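Local coordinates for protein amphinase-2 (Rana pipiens, PDB 2P7S) that cleaves RNA as a secreted endonuclease of the pancreatic ribonuclease family, preferring CpA over UpA and UpG, and is toxic to cultured tumour cells, at residues Phe95-Cys100 with His107-Gly112; Thr46-Thr51 with Phe74-Cys79. One frame throughout, in Å; residues are numbered along the deposited sequence.

Interaction 1: Phe95-Cys100 with His107-Gly112; sequences FICITC and HFVKTG. With ACT (acetate ion), chain D; ACT (acetate ion), chain C.
C97 meets two residues at once: its carbonyl O accepts from both V109 N, at 2.9 Å, and K110 N, at 3.2 Å, and this double grip marks a classic beta bulge in an otherwise regular antiparallel pair. The extra residue is taken up on the strand 107-111, where V109 has a helix-like backbone (phi -89°, psi -57°). At the bulge C97 N also bonds K110 O at 2.8 Å; on its other side T99 N gives an equally short bond to H107 O, while H107 N answers T99 O only weakly.

With its sulfur anti to the backbone N (chi1 174°), C97 lays SG alongside V109, 3.7 Å from CB, and continues into a disulfide with C114. V109 CG2 sits 3.4 Å from T99 OG1, and that hydroxyl is hydrogen-bonded to N67. OG1 also lies at the edge of the H107 imidazole, near its plane. On the opposite face of the sheet I96, I98 and F108 come together; I96 crosses F108 at about a right angle, its CG2 3.9 Å from ring atom CE2.

One acetate is held by two neighbouring donors, H107 ND1 to its O and F108 N to its OXT, both at 2.9 Å; its hydrogen bond to H15 joins the two histidines assigned as active-site residues by similarity. Its position is consistent with a phosphate subsite. The bulged hairpin of strands 86-101 and 104-111, presenting H107 beside an anion site, is characteristic of the pancreatic ribonuclease active centre.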
loop_
_atom_site.group_PDB
_atom_site.type_symbol
_atom_site.label_atom_id
_atom_site.label_comp_id
_atom_site.label_asym_id
_atom_site.label_seq_id
_atom_site.Cartn_x
_atom_site.Cartn_y
_atom_site.Cartn_z
ATOM N N PHE A 95 -2.617 -11.800 -0.558
ATOM C CA PHE A 95 -2.307 -11.422 0.806
ATOM C C PHE A 95 -1.200 -10.395 0.626
ATOM O O PHE A 95 -0.703 -10.200 -0.489
ATOM C CB PHE A 95 -1.757 -12.610 1.605
ATOM C CG PHE A 95 -2.572 -13.864 1.484
ATOM C CD1 PHE A 95 -2.452 -14.683 0.363
ATOM C CD2 PHE A 95 -3.464 -14.228 2.490
ATOM C CE1 PHE A 95 -3.209 -15.849 0.246
ATOM C CE2 PHE A 95 -4.224 -15.388 2.383
ATOM C CZ PHE A 95 -4.096 -16.201 1.259
ATOM N N ILE A 96 -0.819 -9.729 1.708
ATOM C CA ILE A 96 0.255 -8.760 1.625
ATOM C C ILE A 96 1.206 -8.976 2.782
ATOM O O ILE A 96 0.842 -9.560 3.803
ATOM C CB ILE A 96 -0.264 -7.299 1.649
ATOM C CG1 ILE A 96 -1.034 -7.025 2.947
ATOM C CG2 ILE A 96 -1.138 -7.052 0.428
ATOM C CD1 ILE A 96 -1.509 -5.577 3.091
ATOM N N CYS A 97 2.437 -8.523 2.597
ATOM C CA CYS A 97 3.468 -8.644 3.608
ATOM C C CYS A 97 3.863 -7.227 3.981
ATOM O O CYS A 97 4.280 -6.442 3.125
ATOM C CB CYS A 97 4.683 -9.402 3.053
ATOM S SG CYS A 97 6.078 -9.421 4.224
ATOM N N ILE A 98 3.720 -6.898 5.260
ATOM C CA ILE A 98 4.047 -5.560 5.732
ATOM C C ILE A 98 4.927 -5.609 6.968
ATOM O O ILE A 98 5.053 -6.650 7.617
ATOM C CB ILE A 98 2.764 -4.766 6.104
ATOM C CG1 ILE A 98 2.053 -5.452 7.272
ATOM C CG2 ILE A 98 1.830 -4.674 4.910
ATOM C CD1 ILE A 98 0.808 -4.727 7.747
ATOM N N THR A 99 5.548 -4.482 7.283
ATOM C CA THR A 99 6.371 -4.399 8.480
ATOM C C THR A 99 5.483 -3.684 9.480
ATOM O O THR A 99 4.852 -2.680 9.145
ATOM C CB THR A 99 7.635 -3.546 8.282
ATOM O OG1 THR A 99 8.388 -4.050 7.175
ATOM C CG2 THR A 99 8.500 -3.586 9.539
ATOM N N CYS A 100 5.420 -4.219 10.692
ATOM C CA CYS A 100 4.621 -3.630 11.755
ATOM C C CYS A 100 5.556 -3.031 12.786
ATOM O O CYS A 100 6.688 -3.492 12.949
ATOM C CB CYS A 100 3.796 -4.695 12.479
ATOM S SG CYS A 100 2.516 -5.575 11.540
ATOM N N HIS A 107 5.396 -0.223 6.914
ATOM C CA HIS A 107 6.067 -0.364 5.625
ATOM C C HIS A 107 5.474 -1.485 4.793
ATOM O O HIS A 107 5.156 -2.555 5.309
ATOM C CB HIS A 107 7.568 -0.621 5.846
ATOM C CG HIS A 107 8.369 -0.684 4.580
ATOM N ND1 HIS A 107 8.565 0.410 3.765
ATOM C CD2 HIS A 107 9.022 -1.717 3.989
ATOM C CE1 HIS A 107 9.302 0.056 2.725
ATOM N NE2 HIS A 107 9.592 -1.230 2.837
ATOM N N PHE A 108 5.317 -1.237 3.496
ATOM C CA PHE A 108 4.787 -2.264 2.612
ATOM C C PHE A 108 5.984 -3.009 2.029
ATOM O O PHE A 108 6.818 -2.413 1.354
ATOM C CB PHE A 108 3.957 -1.643 1.491
ATOM C CG PHE A 108 3.283 -2.654 0.617
ATOM C CD1 PHE A 108 3.964 -3.244 -0.445
ATOM C CD2 PHE A 108 1.977 -3.044 0.872
ATOM C CE1 PHE A 108 3.349 -4.208 -1.238
ATOM C CE2 PHE A 108 1.352 -4.013 0.083
ATOM C CZ PHE A 108 2.041 -4.594 -0.970
ATOM N N VAL A 109 6.067 -4.304 2.312
ATOM C CA VAL A 109 7.180 -5.127 1.842
ATOM C C VAL A 109 6.930 -5.739 0.465
ATOM O O VAL A 109 7.713 -5.539 -0.467
ATOM C CB VAL A 109 7.477 -6.269 2.853
ATOM C CG1 VAL A 109 8.664 -7.118 2.374
ATOM C CG2 VAL A 109 7.769 -5.678 4.229
ATOM N N LYS A 110 5.843 -6.489 0.336
ATOM C CA LYS A 110 5.519 -7.117 -0.940
ATOM C C LYS A 110 4.101 -7.651 -0.959
ATOM O O LYS A 110 3.449 -7.757 0.078
ATOM C CB LYS A 110 6.473 -8.281 -1.215
ATOM C CG LYS A 110 6.363 -9.406 -0.195
ATOM C CD LYS A 110 7.292 -10.576 -0.507
ATOM C CE LYS A 110 6.802 -11.389 -1.699
ATOM N NZ LYS A 110 7.615 -12.627 -1.899
ATOM N N THR A 111 3.632 -7.984 -2.157
ATOM C CA THR A 111 2.307 -8.555 -2.336
ATOM C C THR A 111 2.477 -10.051 -2.062
ATOM O O THR A 111 3.510 -10.631 -2.398
ATOM C CB THR A 111 1.792 -8.330 -3.782
ATOM O OG1 THR A 111 1.553 -6.930 -3.996
ATOM C CG2 THR A 111 0.511 -9.092 -4.017
ATOM N N GLY A 112 1.473 -10.666 -1.446
ATOM C CA GLY A 112 1.551 -12.080 -1.116
ATOM C C GLY A 112 2.129 -12.285 0.280
ATOM O O GLY A 112 2.463 -11.319 0.972
HETATM C C ACT D . 6.174 2.660 3.406
HETATM O O ACT D . 7.356 3.032 3.566
HETATM O OXT ACT D . 5.732 1.553 2.841
HETATM C CH3 ACT D . 5.103 3.607 3.929
HETATM C C ACT C . 4.770 -5.713 -5.090
HETATM O O ACT C . 5.046 -6.782 -4.497
HETATM O OXT ACT C . 4.471 -4.539 -4.570
HETATM C CH3 ACT C . 4.782 -5.768 -6.609
#

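Interaction 2: Thr46-Thr51 with Phe74-Cys79; sequences TFIHST and FTLTTC. With ACT (acetate ion), chain C.
Part of what is probably the floor of the ribonuclease cleft is formed by two antiparallel strands, 46-49 and 74-79, the first bringing in T46, a substrate-binding residue by similarity. T46 and T78 cross with their hydroxyls facing, OG1 of T46 standing 3.0 Å from OG1 of T78. T46 OG1 also gives a hydrogen bond of 2.7 Å to OXT of an acetate. Both threonines hold OG1 beside the backbone N (chi1 -67°), which brings the two oxygens together on one face of the sheet.

The F47-T77 pair fixes the register: F47 N reaches T77 O at 2.7 Å, nearly straight at 174°, and T77 N returns a bond to F47 O. H49 N makes a single 3.0 Å bond to T75 O. A water bridges the end of the pair, donating to H49 O and accepting from T75 N.

On the face bearing F47, H49 and T77, H49 NE2 lies 2.6 Å from T77 OG1, a short hydrogen bond in which either partner may donate. The other ring nitrogen, ND1, is bonded to Q19 O, so the imidazole is gripped at both ends and its rotation fixed. A leucine here would probably leave the T77 hydroxyl and the Q19 carbonyl without their mate, removing one polar tie between this strand and the segment around Q19. Farther along, C79 SG comes obliquely to the F47 ring, 3.6 Å from CE1, and is disulfide-bonded to C26.

On the other face, with T46 and T78, I48 and L76 lie side by side, I48 CG1 meeting L76 CD2 at 3.8 Å, while I48 CG2 rests against F74. This pairing of a strand that probably contributes to substrate binding with a long central strand belongs to the curved antiparallel sheet of the ribonuclease A fold.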
loop_
_atom_site.group_PDB
_atom_site.type_symbol
_atom_site.label_atom_id
_atom_site.label_comp_id
_atom_site.label_asym_id
_atom_site.label_seq_id
_atom_site.Cartn_x
_atom_site.Cartn_y
_atom_site.Cartn_z
ATOM N N THR A 46 2.402 -0.087 -4.518
ATOM C CA THR A 46 1.193 -0.906 -4.470
ATOM C C THR A 46 0.143 -0.238 -3.580
ATOM O O THR A 46 0.448 0.225 -2.475
ATOM C CB THR A 46 1.499 -2.328 -3.938
ATOM O OG1 THR A 46 2.320 -3.022 -4.887
ATOM C CG2 THR A 46 0.217 -3.114 -3.742
ATOM N N PHE A 47 -1.085 -0.167 -4.087
ATOM C CA PHE A 47 -2.198 0.438 -3.370
ATOM C C PHE A 47 -3.201 -0.609 -2.908
ATOM O O PHE A 47 -3.536 -1.531 -3.648
ATOM C CB PHE A 47 -2.899 1.464 -4.264
ATOM C CG PHE A 47 -2.036 2.633 -4.626
ATOM C CD1 PHE A 47 -1.205 2.589 -5.741
ATOM C CD2 PHE A 47 -2.025 3.771 -3.825
ATOM C CE1 PHE A 47 -0.375 3.666 -6.048
ATOM C CE2 PHE A 47 -1.195 4.855 -4.122
ATOM C CZ PHE A 47 -0.369 4.803 -5.234
ATOM N N ILE A 48 -3.696 -0.443 -1.687
ATOM C CA ILE A 48 -4.641 -1.386 -1.099
ATOM C C ILE A 48 -6.043 -0.781 -1.112
ATOM O O ILE A 48 -6.286 0.249 -0.484
ATOM C CB ILE A 48 -4.249 -1.709 0.367
ATOM C CG1 ILE A 48 -2.765 -2.063 0.448
ATOM C CG2 ILE A 48 -5.090 -2.859 0.892
ATOM C CD1 ILE A 48 -2.184 -1.921 1.854
ATOM N N HIS A 49 -6.956 -1.422 -1.836
ATOM C CA HIS A 49 -8.332 -0.945 -1.938
ATOM C C HIS A 49 -9.119 -1.472 -0.748
ATOM O O HIS A 49 -9.744 -2.538 -0.815
ATOM C CB HIS A 49 -8.953 -1.441 -3.245
ATOM C CG HIS A 49 -8.281 -0.899 -4.466
ATOM N ND1 HIS A 49 -8.651 0.294 -5.050
ATOM C CD2 HIS A 49 -7.224 -1.356 -5.178
ATOM C CE1 HIS A 49 -7.850 0.548 -6.069
ATOM N NE2 HIS A 49 -6.974 -0.437 -6.168
ATOM N N SER A 50 -9.087 -0.724 0.346
ATOM C CA SER A 50 -9.779 -1.136 1.560
ATOM C C SER A 50 -9.865 -0.017 2.582
ATOM O O SER A 50 -9.157 0.990 2.483
ATOM C CB SER A 50 -9.046 -2.330 2.188
ATOM O OG SER A 50 -9.467 -2.568 3.523
ATOM N N THR A 51 -10.741 -0.204 3.563
ATOM C CA THR A 51 -10.888 0.752 4.642
ATOM C C THR A 51 -9.571 0.513 5.382
ATOM O O THR A 51 -8.931 -0.518 5.172
ATOM C CB THR A 51 -12.071 0.376 5.539
ATOM O OG1 THR A 51 -12.073 -1.043 5.737
ATOM C CG2 THR A 51 -13.392 0.785 4.885
ATOM N N PHE A 74 -6.504 -8.941 -0.040
ATOM C CA PHE A 74 -7.005 -7.610 -0.375
ATOM C C PHE A 74 -6.923 -7.381 -1.877
ATOM O O PHE A 74 -6.196 -8.083 -2.576
ATOM C CB PHE A 74 -6.186 -6.513 0.318
ATOM C CG PHE A 74 -6.212 -6.583 1.813
ATOM C CD1 PHE A 74 -5.406 -7.490 2.496
ATOM C CD2 PHE A 74 -7.048 -5.745 2.541
ATOM C CE1 PHE A 74 -5.433 -7.557 3.887
ATOM C CE2 PHE A 74 -7.083 -5.805 3.931
ATOM C CZ PHE A 74 -6.273 -6.712 4.603
ATOM N N THR A 75 -7.681 -6.403 -2.364
ATOM C CA THR A 75 -7.665 -6.036 -3.778
ATOM C C THR A 75 -6.496 -5.063 -3.885
ATOM O O THR A 75 -6.476 -4.039 -3.195
ATOM C CB THR A 75 -8.963 -5.325 -4.184
ATOM O OG1 THR A 75 -10.076 -6.187 -3.923
ATOM C CG2 THR A 75 -8.938 -4.972 -5.664
ATOM N N LEU A 76 -5.534 -5.378 -4.751
ATOM C CA LEU A 76 -4.327 -4.568 -4.899
ATOM C C LEU A 76 -4.009 -4.042 -6.290
ATOM O O LEU A 76 -4.019 -4.797 -7.260
ATOM C CB LEU A 76 -3.126 -5.390 -4.448
ATOM C CG LEU A 76 -3.197 -6.056 -3.079
ATOM C CD1 LEU A 76 -2.132 -7.139 -3.005
ATOM C CD2 LEU A 76 -3.003 -5.016 -1.988
ATOM N N THR A 77 -3.706 -2.749 -6.374
ATOM C CA THR A 77 -3.320 -2.135 -7.636
ATOM C C THR A 77 -1.842 -1.783 -7.544
ATOM O O THR A 77 -1.412 -1.078 -6.631
ATOM C CB THR A 77 -4.106 -0.852 -7.922
ATOM O OG1 THR A 77 -5.466 -1.185 -8.203
ATOM C CG2 THR A 77 -3.507 -0.111 -9.112
ATOM N N THR A 78 -1.058 -2.289 -8.483
ATOM C CA THR A 78 0.360 -1.996 -8.485
ATOM C C THR A 78 0.676 -1.108 -9.685
ATOM O O THR A 78 0.295 -1.422 -10.808
ATOM C CB THR A 78 1.192 -3.308 -8.552
ATOM O OG1 THR A 78 1.003 -4.047 -7.338
ATOM C CG2 THR A 78 2.670 -3.001 -8.724
ATOM N N CYS A 79 1.328 0.021 -9.422
ATOM C CA CYS A 79 1.726 0.959 -10.471
ATOM C C CYS A 79 3.222 0.754 -10.697
ATOM O O CYS A 79 4.007 0.842 -9.750
ATOM C CB CYS A 79 1.494 2.394 -10.017
ATOM S SG CYS A 79 -0.229 2.766 -9.570
HETATM C C ACT C . 4.770 -5.713 -5.090
HETATM O O ACT C . 5.046 -6.782 -4.497
HETATM O OXT ACT C . 4.471 -4.539 -4.570
HETATM C CH3 ACT C . 4.782 -5.768 -6.609
HETATM O O HOH W 1 -9.010 -5.176 -0.235
#

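Interactions 1 and 2, with centres about 11 Å apart, meet through the sheet in which strands 74-83 and 86-101 pair. The chain closes interaction 2 before interaction 1 opens. A shared apolar seam joins them: L76 CD1 packs 3.4 Å from T111 CG2 and 3.6 Å from I96 CG2, and T46 CG2 lies 3.6 Å from F108 CZ. A second acetate, distinct from the one at H107, bridges them, held by T111 N and T46 OG1. The T46 and H107 side chains remain about 11 Å apart, with H15 near F108 and I48, consistent with a substrate cleft running between them.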